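PDB 4USZ: vanadium-dependent haloperoxidase, which probably uses bound vanadate and hydrogen peroxide to oxidise halides, most likely iodide. Local coordinates for residues P188-P193 / R334-R339; D267-V272 / Q357-P362; M293-I298 / D391-P396. One frame throughout, in Å; residues are numbered along the deposited sequence.

Contact 1. Residues P188-P193 / R334-R339. With VO4 (vanadate ion), chain B.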
loop_
_atom_site.group_PDB
_atom_site.type_symbol
_atom_site.label_atom_id
_atom_site.label_comp_id
_atom_site.label_asym_id
_atom_site.label_seq_id
_atom_site.Cartn_x
_atom_site.Cartn_y
_atom_site.Cartn_z
ATOM N N PRO A 188 -31.152 5.542 -0.954
ATOM C CA PRO A 188 -31.289 4.087 -1.117
ATOM C C PRO A 188 -29.993 3.320 -1.503
ATOM O O PRO A 188 -29.711 2.266 -0.881
ATOM C CB PRO A 188 -32.344 3.965 -2.197
ATOM C CG PRO A 188 -32.105 5.182 -3.055
ATOM C CD PRO A 188 -31.693 6.283 -2.109
ATOM N N GLY A 189 -29.220 3.819 -2.484
ATOM C CA GLY A 189 -27.953 3.167 -2.860
ATOM C C GLY A 189 -26.713 3.647 -2.098
ATOM O O GLY A 189 -25.606 3.258 -2.411
ATOM N N ARG A 190 -26.894 4.496 -1.100
ATOM C CA ARG A 190 -25.772 5.019 -0.343
ATOM C C ARG A 190 -25.148 4.030 0.650
ATOM O O ARG A 190 -25.819 3.288 1.369
ATOM C CB ARG A 190 -26.142 6.321 0.329
ATOM C CG ARG A 190 -24.966 7.143 0.806
ATOM C CD ARG A 190 -25.494 8.341 1.620
ATOM N NE ARG A 190 -24.476 9.114 2.383
ATOM C CZ ARG A 190 -23.584 9.981 1.874
ATOM N NH1 ARG A 190 -23.481 10.185 0.574
ATOM N NH2 ARG A 190 -22.745 10.613 2.688
ATOM N N TRP A 191 -23.828 4.045 0.707
ATOM C CA TRP A 191 -23.099 3.185 1.636
ATOM C C TRP A 191 -23.522 3.297 3.083
ATOM O O TRP A 191 -23.742 4.428 3.545
ATOM C CB TRP A 191 -21.584 3.397 1.489
ATOM C CG TRP A 191 -20.841 2.458 2.423
ATOM C CD1 TRP A 191 -20.550 1.098 2.219
ATOM C CD2 TRP A 191 -20.309 2.797 3.741
ATOM N NE1 TRP A 191 -19.877 0.605 3.318
ATOM C CE2 TRP A 191 -19.712 1.587 4.270
ATOM C CE3 TRP A 191 -20.282 3.966 4.523
ATOM C CZ2 TRP A 191 -19.105 1.552 5.527
ATOM C CZ3 TRP A 191 -19.693 3.906 5.785
ATOM C CH2 TRP A 191 -19.113 2.725 6.268
ATOM N N GLN A 192 -23.739 2.126 3.738
ATOM C CA GLN A 192 -23.995 2.036 5.198
ATOM C C GLN A 192 -22.942 1.192 5.850
ATOM O O GLN A 192 -22.556 0.159 5.282
ATOM C CB GLN A 192 -25.308 1.281 5.478
ATOM C CG GLN A 192 -26.470 1.925 4.835
ATOM C CD GLN A 192 -27.749 1.214 5.166
ATOM O OE1 GLN A 192 -27.804 0.369 6.068
ATOM N NE2 GLN A 192 -28.802 1.557 4.425
ATOM N N PRO A 193 -22.577 1.499 7.104
ATOM C CA PRO A 193 -21.783 0.594 7.945
ATOM C C PRO A 193 -22.379 -0.832 7.994
ATOM O O PRO A 193 -23.580 -0.989 7.930
ATOM C CB PRO A 193 -21.859 1.298 9.325
ATOM C CG PRO A 193 -21.849 2.782 8.908
ATOM C CD PRO A 193 -22.886 2.765 7.823
ATOM N N ARG A 334 -16.777 9.381 -3.942
ATOM C CA ARG A 334 -17.593 10.089 -4.896
ATOM C C ARG A 334 -18.904 9.246 -5.120
ATOM O O ARG A 334 -19.954 9.772 -5.058
ATOM C CB ARG A 334 -16.818 10.265 -6.232
ATOM C CG ARG A 334 -17.667 10.729 -7.460
ATOM C CD ARG A 334 -16.820 10.876 -8.734
ATOM N NE ARG A 334 -15.807 11.889 -8.517
ATOM C CZ ARG A 334 -14.513 11.599 -8.287
ATOM N NH1 ARG A 334 -14.089 10.344 -8.261
ATOM N NH2 ARG A 334 -13.664 12.594 -7.976
ATOM N N SER A 335 -18.794 7.993 -5.523
ATOM C CA SER A 335 -19.952 7.113 -5.791
ATOM C C SER A 335 -20.669 6.639 -4.449
ATOM O O SER A 335 -21.866 6.321 -4.434
ATOM C CB SER A 335 -19.447 5.908 -6.644
ATOM O OG SER A 335 -18.398 5.154 -5.927
ATOM N N ASN A 336 -19.947 6.613 -3.324
ATOM C CA ASN A 336 -20.514 6.259 -2.047
ATOM C C ASN A 336 -21.402 5.012 -2.082
ATOM O O ASN A 336 -22.541 5.060 -1.612
ATOM C CB ASN A 336 -21.332 7.457 -1.503
ATOM C CG ASN A 336 -20.445 8.680 -1.325
ATOM O OD1 ASN A 336 -20.689 9.742 -1.919
ATOM N ND2 ASN A 336 -19.371 8.518 -0.552
ATOM N N LEU A 337 -20.920 3.937 -2.706
ATOM C CA LEU A 337 -21.838 2.823 -3.070
ATOM C C LEU A 337 -21.945 1.786 -1.966
ATOM O O LEU A 337 -20.941 1.350 -1.399
ATOM C CB LEU A 337 -21.406 2.182 -4.415
ATOM C CG LEU A 337 -22.389 1.130 -4.969
ATOM C CD1 LEU A 337 -23.680 1.874 -5.311
ATOM C CD2 LEU A 337 -21.862 0.572 -6.285
ATOM N N ILE A 338 -23.186 1.328 -1.758
ATOM C CA ILE A 338 -23.571 0.343 -0.759
ATOM C C ILE A 338 -22.901 -1.018 -1.039
ATOM O O ILE A 338 -22.783 -1.439 -2.219
ATOM C CB ILE A 338 -25.124 0.279 -0.763
ATOM C CG1 ILE A 338 -25.641 -0.474 0.448
ATOM C CG2 ILE A 338 -25.695 -0.260 -2.123
ATOM C CD1 ILE A 338 -27.179 -0.262 0.671
ATOM N N ARG A 339 -22.440 -1.720 -0.001
ATOM C CA ARG A 339 -21.756 -3.015 -0.210
ATOM C C ARG A 339 -22.812 -4.116 -0.400
ATOM O O ARG A 339 -23.989 -3.966 0.056
ATOM C CB ARG A 339 -20.943 -3.350 1.026
ATOM C CG ARG A 339 -19.712 -2.480 1.188
ATOM C CD ARG A 339 -18.514 -3.039 0.337
ATOM N NE ARG A 339 -17.293 -2.252 0.535
ATOM C CZ ARG A 339 -16.064 -2.712 0.327
ATOM N NH1 ARG A 339 -15.886 -3.981 -0.141
ATOM N NH2 ARG A 339 -14.986 -1.917 0.520
HETATM V V VO4 B . -11.859 -3.304 -1.122
HETATM O O1 VO4 B . -13.171 -3.987 -0.017
HETATM O O2 VO4 B . -10.300 -2.990 -0.137
HETATM O O3 VO4 B . -11.212 -4.492 -2.386
HETATM O O4 VO4 B . -12.226 -1.660 -1.854
HETATM O O HOH W 1 -23.138 -1.098 2.799
#

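Contact 2. Residues D267-V272 / Q357-P362. With VO4 (vanadate ion), chain B.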
loop_
_atom_site.group_PDB
_atom_site.type_symbol
_atom_site.label_atom_id
_atom_site.label_comp_id
_atom_site.label_asym_id
_atom_site.label_seq_id
_atom_site.Cartn_x
_atom_site.Cartn_y
_atom_site.Cartn_z
ATOM N N ASP A 267 -7.329 -11.250 1.657
ATOM C CA ASP A 267 -8.291 -10.410 2.379
ATOM C C ASP A 267 -7.634 -9.169 3.037
ATOM O O ASP A 267 -8.026 -7.993 2.778
ATOM C CB ASP A 267 -9.083 -11.201 3.404
ATOM C CG ASP A 267 -10.175 -10.330 4.043
ATOM O OD1 ASP A 267 -10.675 -9.418 3.335
ATOM O OD2 ASP A 267 -10.480 -10.498 5.230
ATOM N N CYS A 268 -6.644 -9.390 3.900
ATOM C CA CYS A 268 -5.789 -8.194 4.305
ATOM C C CYS A 268 -6.599 -7.042 4.900
ATOM O O CYS A 268 -6.426 -5.809 4.566
ATOM C CB CYS A 268 -4.890 -7.724 3.084
ATOM S SG CYS A 268 -3.713 -9.045 2.604
ATOM N N ASN A 269 -7.509 -7.453 5.791
ATOM C CA ASN A 269 -8.448 -6.530 6.368
ATOM C C ASN A 269 -8.163 -6.458 7.866
ATOM O O ASN A 269 -8.557 -7.384 8.589
ATOM C CB ASN A 269 -9.923 -7.012 6.189
ATOM C CG ASN A 269 -10.908 -6.088 6.905
ATOM O OD1 ASN A 269 -10.515 -5.014 7.398
ATOM N ND2 ASN A 269 -12.181 -6.470 6.952
ATOM N N PRO A 270 -7.544 -5.355 8.350
ATOM C CA PRO A 270 -7.232 -5.296 9.825
ATOM C C PRO A 270 -8.456 -5.218 10.759
ATOM O O PRO A 270 -8.310 -5.373 11.979
ATOM C CB PRO A 270 -6.380 -4.047 9.986
ATOM C CG PRO A 270 -6.428 -3.310 8.670
ATOM C CD PRO A 270 -7.096 -4.142 7.611
ATOM N N TYR A 271 -9.646 -5.023 10.191
ATOM C CA TYR A 271 -10.848 -4.814 11.044
ATOM C C TYR A 271 -11.648 -6.095 11.212
ATOM O O TYR A 271 -12.663 -6.040 11.802
ATOM C CB TYR A 271 -11.759 -3.683 10.513
ATOM C CG TYR A 271 -10.952 -2.428 10.233
ATOM C CD1 TYR A 271 -10.493 -1.633 11.300
ATOM C CD2 TYR A 271 -10.527 -2.099 8.912
ATOM C CE1 TYR A 271 -9.700 -0.489 11.061
ATOM C CE2 TYR A 271 -9.746 -0.949 8.671
ATOM C CZ TYR A 271 -9.353 -0.152 9.749
ATOM O OH TYR A 271 -8.586 0.975 9.609
ATOM N N VAL A 272 -11.218 -7.233 10.694
ATOM C CA VAL A 272 -11.940 -8.491 11.030
ATOM C C VAL A 272 -12.246 -8.651 12.544
ATOM O O VAL A 272 -11.341 -8.489 13.361
ATOM C CB VAL A 272 -11.244 -9.729 10.461
ATOM C CG1 VAL A 272 -12.140 -10.970 10.664
ATOM C CG2 VAL A 272 -11.037 -9.518 8.985
ATOM N N GLN A 357 -15.819 -10.999 5.881
ATOM C CA GLN A 357 -16.455 -9.838 6.511
ATOM C C GLN A 357 -16.293 -8.581 5.643
ATOM O O GLN A 357 -15.228 -8.346 5.106
ATOM C CB GLN A 357 -15.903 -9.555 7.894
ATOM C CG GLN A 357 -16.474 -10.549 8.905
ATOM C CD GLN A 357 -16.169 -10.207 10.386
ATOM O OE1 GLN A 357 -15.598 -9.143 10.733
ATOM N NE2 GLN A 357 -16.573 -11.126 11.279
ATOM N N THR A 358 -17.319 -7.771 5.527
ATOM C CA THR A 358 -17.228 -6.656 4.640
ATOM C C THR A 358 -16.360 -5.499 5.235
ATOM O O THR A 358 -16.497 -5.164 6.371
ATOM C CB THR A 358 -18.636 -6.098 4.328
ATOM O OG1 THR A 358 -19.447 -7.167 3.781
ATOM C CG2 THR A 358 -18.518 -4.932 3.271
ATOM N N PRO A 359 -15.467 -4.908 4.449
ATOM C CA PRO A 359 -14.571 -3.877 5.038
ATOM C C PRO A 359 -15.353 -2.626 5.266
ATOM O O PRO A 359 -16.332 -2.412 4.517
ATOM C CB PRO A 359 -13.496 -3.649 3.941
ATOM C CG PRO A 359 -13.626 -4.811 3.029
ATOM C CD PRO A 359 -15.079 -5.322 3.097
ATOM N N PRO A 360 -14.949 -1.779 6.257
ATOM C CA PRO A 360 -15.839 -0.640 6.576
ATOM C C PRO A 360 -15.582 0.590 5.680
ATOM O O PRO A 360 -15.093 1.628 6.167
ATOM C CB PRO A 360 -15.494 -0.314 8.081
ATOM C CG PRO A 360 -14.022 -0.664 8.155
ATOM C CD PRO A 360 -13.885 -1.934 7.276
ATOM N N PHE A 361 -15.901 0.464 4.389
ATOM C CA PHE A 361 -15.879 1.602 3.505
ATOM C C PHE A 361 -16.640 1.390 2.213
ATOM O O PHE A 361 -16.927 0.251 1.851
ATOM C CB PHE A 361 -14.427 2.114 3.232
ATOM C CG PHE A 361 -13.382 1.044 3.084
ATOM C CD1 PHE A 361 -13.177 0.429 1.807
ATOM C CD2 PHE A 361 -12.634 0.612 4.156
ATOM C CE1 PHE A 361 -12.177 -0.575 1.632
ATOM C CE2 PHE A 361 -11.661 -0.403 4.020
ATOM C CZ PHE A 361 -11.432 -1.006 2.741
ATOM N N PRO A 362 -16.937 2.480 1.477
ATOM C CA PRO A 362 -17.801 2.224 0.304
ATOM C C PRO A 362 -17.181 1.311 -0.782
ATOM O O PRO A 362 -15.950 1.011 -0.758
ATOM C CB PRO A 362 -18.064 3.664 -0.260
ATOM C CG PRO A 362 -17.926 4.506 0.968
ATOM C CD PRO A 362 -16.722 3.926 1.690
HETATM V V VO4 B . -11.859 -3.304 -1.122
HETATM O O1 VO4 B . -13.171 -3.987 -0.017
HETATM O O2 VO4 B . -10.300 -2.990 -0.137
HETATM O O3 VO4 B . -11.212 -4.492 -2.386
HETATM O O4 VO4 B . -12.226 -1.660 -1.854
HETATM O O HOH W 2 -12.690 -9.369 6.083
HETATM O O HOH W 3 -14.465 -5.280 8.312
#

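Contact 3. Residues M293-I298 / D391-P396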
loop_
_atom_site.group_PDB
_atom_site.type_symbol
_atom_site.label_atom_id
_atom_site.label_comp_id
_atom_site.label_asym_id
_atom_site.label_seq_id
_atom_site.Cartn_x
_atom_site.Cartn_y
_atom_site.Cartn_z
ATOM N N MET A 293 4.311 -4.670 -0.563
ATOM C CA MET A 293 5.673 -4.376 -0.158
ATOM C C MET A 293 6.367 -5.728 0.068
ATOM O O MET A 293 7.563 -5.877 -0.235
ATOM C CB MET A 293 5.747 -3.467 1.102
ATOM C CG MET A 293 5.304 -2.019 0.962
ATOM S SD MET A 293 6.095 -1.126 -0.397
ATOM C CE MET A 293 7.639 -0.866 0.479
ATOM N N GLY A 294 5.666 -6.674 0.683
ATOM C CA GLY A 294 6.289 -8.004 0.950
ATOM C C GLY A 294 6.636 -8.687 -0.376
ATOM O O GLY A 294 7.748 -9.247 -0.529
ATOM N N ILE A 295 5.733 -8.581 -1.353
ATOM C CA ILE A 295 6.021 -9.108 -2.740
ATOM C C ILE A 295 7.232 -8.384 -3.414
ATOM O O ILE A 295 8.065 -9.046 -4.018
ATOM C CB ILE A 295 4.781 -9.059 -3.643
ATOM C CG1 ILE A 295 3.752 -10.034 -3.041
ATOM C CG2 ILE A 295 5.091 -9.349 -5.165
ATOM C CD1 ILE A 295 2.466 -9.905 -3.810
ATOM N N ALA A 296 7.307 -7.048 -3.299
ATOM C CA ALA A 296 8.473 -6.338 -3.799
ATOM C C ALA A 296 9.755 -6.874 -3.126
ATOM O O ALA A 296 10.791 -7.055 -3.823
ATOM C CB ALA A 296 8.329 -4.809 -3.534
ATOM N N LYS A 297 9.693 -7.142 -1.798
ATOM C CA LYS A 297 10.868 -7.648 -1.065
ATOM C C LYS A 297 11.244 -9.051 -1.616
ATOM O O LYS A 297 12.406 -9.364 -1.814
ATOM C CB LYS A 297 10.637 -7.764 0.476
ATOM C CG LYS A 297 11.711 -8.627 1.213
ATOM C CD LYS A 297 11.513 -8.589 2.749
ATOM C CE LYS A 297 10.238 -9.352 3.106
ATOM N NZ LYS A 297 9.997 -9.335 4.550
ATOM N N ILE A 298 10.247 -9.904 -1.856
ATOM C CA ILE A 298 10.511 -11.244 -2.336
ATOM C C ILE A 298 11.255 -11.205 -3.698
ATOM O O ILE A 298 12.239 -11.982 -3.960
ATOM C CB ILE A 298 9.176 -12.022 -2.405
ATOM C CG1 ILE A 298 8.708 -12.438 -0.983
ATOM C CG2 ILE A 298 9.314 -13.220 -3.268
ATOM C CD1 ILE A 298 7.222 -12.817 -1.033
ATOM N N ASP A 391 4.890 -16.571 -2.728
ATOM C CA ASP A 391 4.468 -15.492 -1.827
ATOM C C ASP A 391 4.279 -16.085 -0.469
ATOM O O ASP A 391 3.270 -16.693 -0.216
ATOM C CB ASP A 391 3.174 -14.858 -2.381
ATOM C CG ASP A 391 2.661 -13.678 -1.553
ATOM O OD1 ASP A 391 3.218 -13.354 -0.503
ATOM O OD2 ASP A 391 1.650 -13.065 -1.937
ATOM N N ASP A 392 5.268 -15.888 0.399
ATOM C CA ASP A 392 5.162 -16.286 1.740
ATOM C C ASP A 392 4.828 -15.116 2.654
ATOM O O ASP A 392 4.973 -15.235 3.844
ATOM C CB ASP A 392 6.456 -17.002 2.176
ATOM C CG ASP A 392 7.661 -16.073 2.270
ATOM O OD1 ASP A 392 7.648 -14.874 1.784
ATOM O OD2 ASP A 392 8.671 -16.601 2.862
ATOM N N THR A 393 4.329 -13.986 2.132
ATOM C CA THR A 393 4.139 -12.817 3.000
ATOM C C THR A 393 3.097 -13.043 4.147
ATOM O O THR A 393 3.167 -12.361 5.204
ATOM C CB THR A 393 3.679 -11.606 2.193
ATOM O OG1 THR A 393 2.404 -11.959 1.659
ATOM C CG2 THR A 393 4.597 -11.366 1.033
ATOM N N GLU A 394 2.179 -13.974 3.928
ATOM C CA GLU A 394 1.016 -14.213 4.819
ATOM C C GLU A 394 1.316 -15.394 5.791
ATOM O O GLU A 394 0.440 -15.799 6.559
ATOM C CB GLU A 394 -0.256 -14.591 4.012
ATOM C CG GLU A 394 -0.884 -13.604 2.953
ATOM C CD GLU A 394 -1.472 -12.305 3.510
ATOM O OE1 GLU A 394 -2.011 -12.323 4.619
ATOM O OE2 GLU A 394 -1.392 -11.237 2.840
ATOM N N VAL A 395 2.524 -15.958 5.725
ATOM C CA VAL A 395 2.820 -17.138 6.526
ATOM C C VAL A 395 2.787 -16.750 7.986
ATOM O O VAL A 395 2.130 -17.465 8.725
ATOM C CB VAL A 395 4.058 -17.933 6.001
ATOM C CG1 VAL A 395 4.601 -18.982 7.009
ATOM C CG2 VAL A 395 3.645 -18.664 4.713
ATOM N N PRO A 396 3.384 -15.586 8.387
ATOM C CA PRO A 396 3.297 -15.146 9.791
ATOM C C PRO A 396 1.893 -14.650 10.225
ATOM O O PRO A 396 1.718 -14.356 11.409
ATOM C CB PRO A 396 4.301 -13.990 9.878
ATOM C CG PRO A 396 5.028 -14.004 8.570
ATOM C CD PRO A 396 4.039 -14.539 7.590
#

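Contact 1. Residues P188-P193 / R334-R339
W191 and I338 each give a backbone N-H to the opposite segment. W191 N reaches N336 O at 2.8 Å, and the longer return bond runs from I338 N to G189 O at 3.2 Å. The pair joins R190 to L337 in a single beta bridge rather than a sheet. Beyond the bridge along both segments, water 1 donates to Q192 O and accepts from R339 N. R339 carries the contact into the vanadate pocket of the PAP2 superfamily fold: NH1 and NH2 share vanadate O1, at 2.7 and 2.8 Å, across the edge of the guanidinium. NE is hydrogen-bonded to F361 O and NH1 also to I423 O; these bonds, shared among NE, NH1 and NH2, fix how the guanidinium is turned. W191 CG lies anti to its backbone N (chi1 -178°), which carries the indole past the backbone of L337; CD1 comes to 3.6 Å from L337 O, and R339 CG sits in the ring plane at the NE1 edge, 3.8 Å from NE1. The branched chain of I338 packs against the backbone of 188-190, CG2 lying 3.5 Å from G189 O, while CD1 lies near both P188 O and R190 O.

Contact 2. Residues D267-V272 / Q357-P362
N269 faces P359 and V272 faces Q357, with CA atoms 6.8 and 6.5 Å apart, so two irregular loops meet without strand pairing. Segment 267-272 makes a type I beta turn from N269 to V272. The N269 carboxamide carries the polar part of the contact and uses both its ends. With CG anti to the backbone N (chi1 175°), ND2 is directed across the interface, where it gives to two waters. Water 2 donates to D267 OD2 and to Q357 O; water 3, 2.9 Å from N269 ND2, donates to T358 O. At the other end OD1 accepts from Y271 N at 2.9 Å, an Asx turn; the donor stands well above the carbonyl plane, 62° out of it. A leucine in place of N269 would probably leave both waters without this donor and Y271 N without its acceptor, setting the turn free to shift. The contact borders the vanadate site of the PAP2-type fold, with 357-362 lining it. D267 acts in the second shell, its OD1 in a salt bridge with R418 and its backbone O accepting from H368 NE2; both partners also bind the vanadate. From 357-362, P359 CG comes to 3.2 Å from vanadate O1, and F361 turns its ring edge to the ion, with CE1 3.5 Å from O2. Between these two, P360 is the centre of an inverse gamma turn closed by a weak bond from F361 N to P359 O. The P360 and Y271 side chains cross at about a right angle, P360 CD touching Y271 CD2 at 3.7 Å. At the outer end the extended chain of Q357 lays OE1 over the backbone of V272, 3.7 Å from V272 CA, while the same oxygen accepts a hydrogen bond from S273 N.

Contact 3. Residues M293-I298 / D391-P396
I298 CG1 lies anti to the carbonyl carbon (chi1 -75°) and CD1 continues extended (chi2 163°), reaching the residues D391 to T393. T393 has its methyl, CG2, anti to the carbonyl carbon and OG1 between the two backbone branches (chi1 64°), so the methyl rather than the hydroxyl meets the helix. The two side chains cross at about a right angle, I298 CD1 touching T393 CG2 at 3.6 Å. The same CD1 lies 3.5 Å from D392 OD1 and close to D391 CA, so that one methyl group touches three successive residues, D391 to T393. G294, having no side chain, lets T393 CG2 come to 3.6 Å from its carbonyl carbon. One residue further on, I295 lays its outer carbons across the D391 carboxylate, with CD1 3.8 Å from OD2. That oxygen has its polar partner elsewhere: H291 NE2, about one turn back along the same helix, so the helix supplies both the apolar cover and the hydrogen bond. The turn is held by its own bonds. V395 N gives to D392 O at 3.2 Å, closing a type I beta turn, and D391 OD1 accepts from T393 N and OG1, the first of these an Asx turn, although the exact place of OD1 is uncertain. Across the interface the contact itself is all van der Waals packing. D391 ends the strand 389-391, which pairs with 402-404 in a two-stranded antiparallel sheet, and the turn follows directly. Helix 288-302 meets the start of the connecting loop here and packs on helix 307-335 through M293, A296 and K297, while helix 259-267 packs against both I295 and D391.

In the fold
Contacts 1 and 2 sit side by side, their centres about 15 Å apart, and both touch the vanadate; the R339 side chain of contact 1 reaches the backbone of contact 2, joining them directly. Contact 3 lies apart, its centre about 33 Å from that of contact 1, but meets contact 2 where E394 OE2 approaches C268 SG at 3.2 Å. All three are partly buried, contact 1 lying furthest from the chain's centre and contact 3 nearest. Their chemistry differs: direct backbone bonds join the loops of contact 1, waters bridge those of contact 2, and aliphatic groups fit a helix to a turn in contact 3. Contacts 1 and 3 draw on consecutive helices, 307-335 and 288-302.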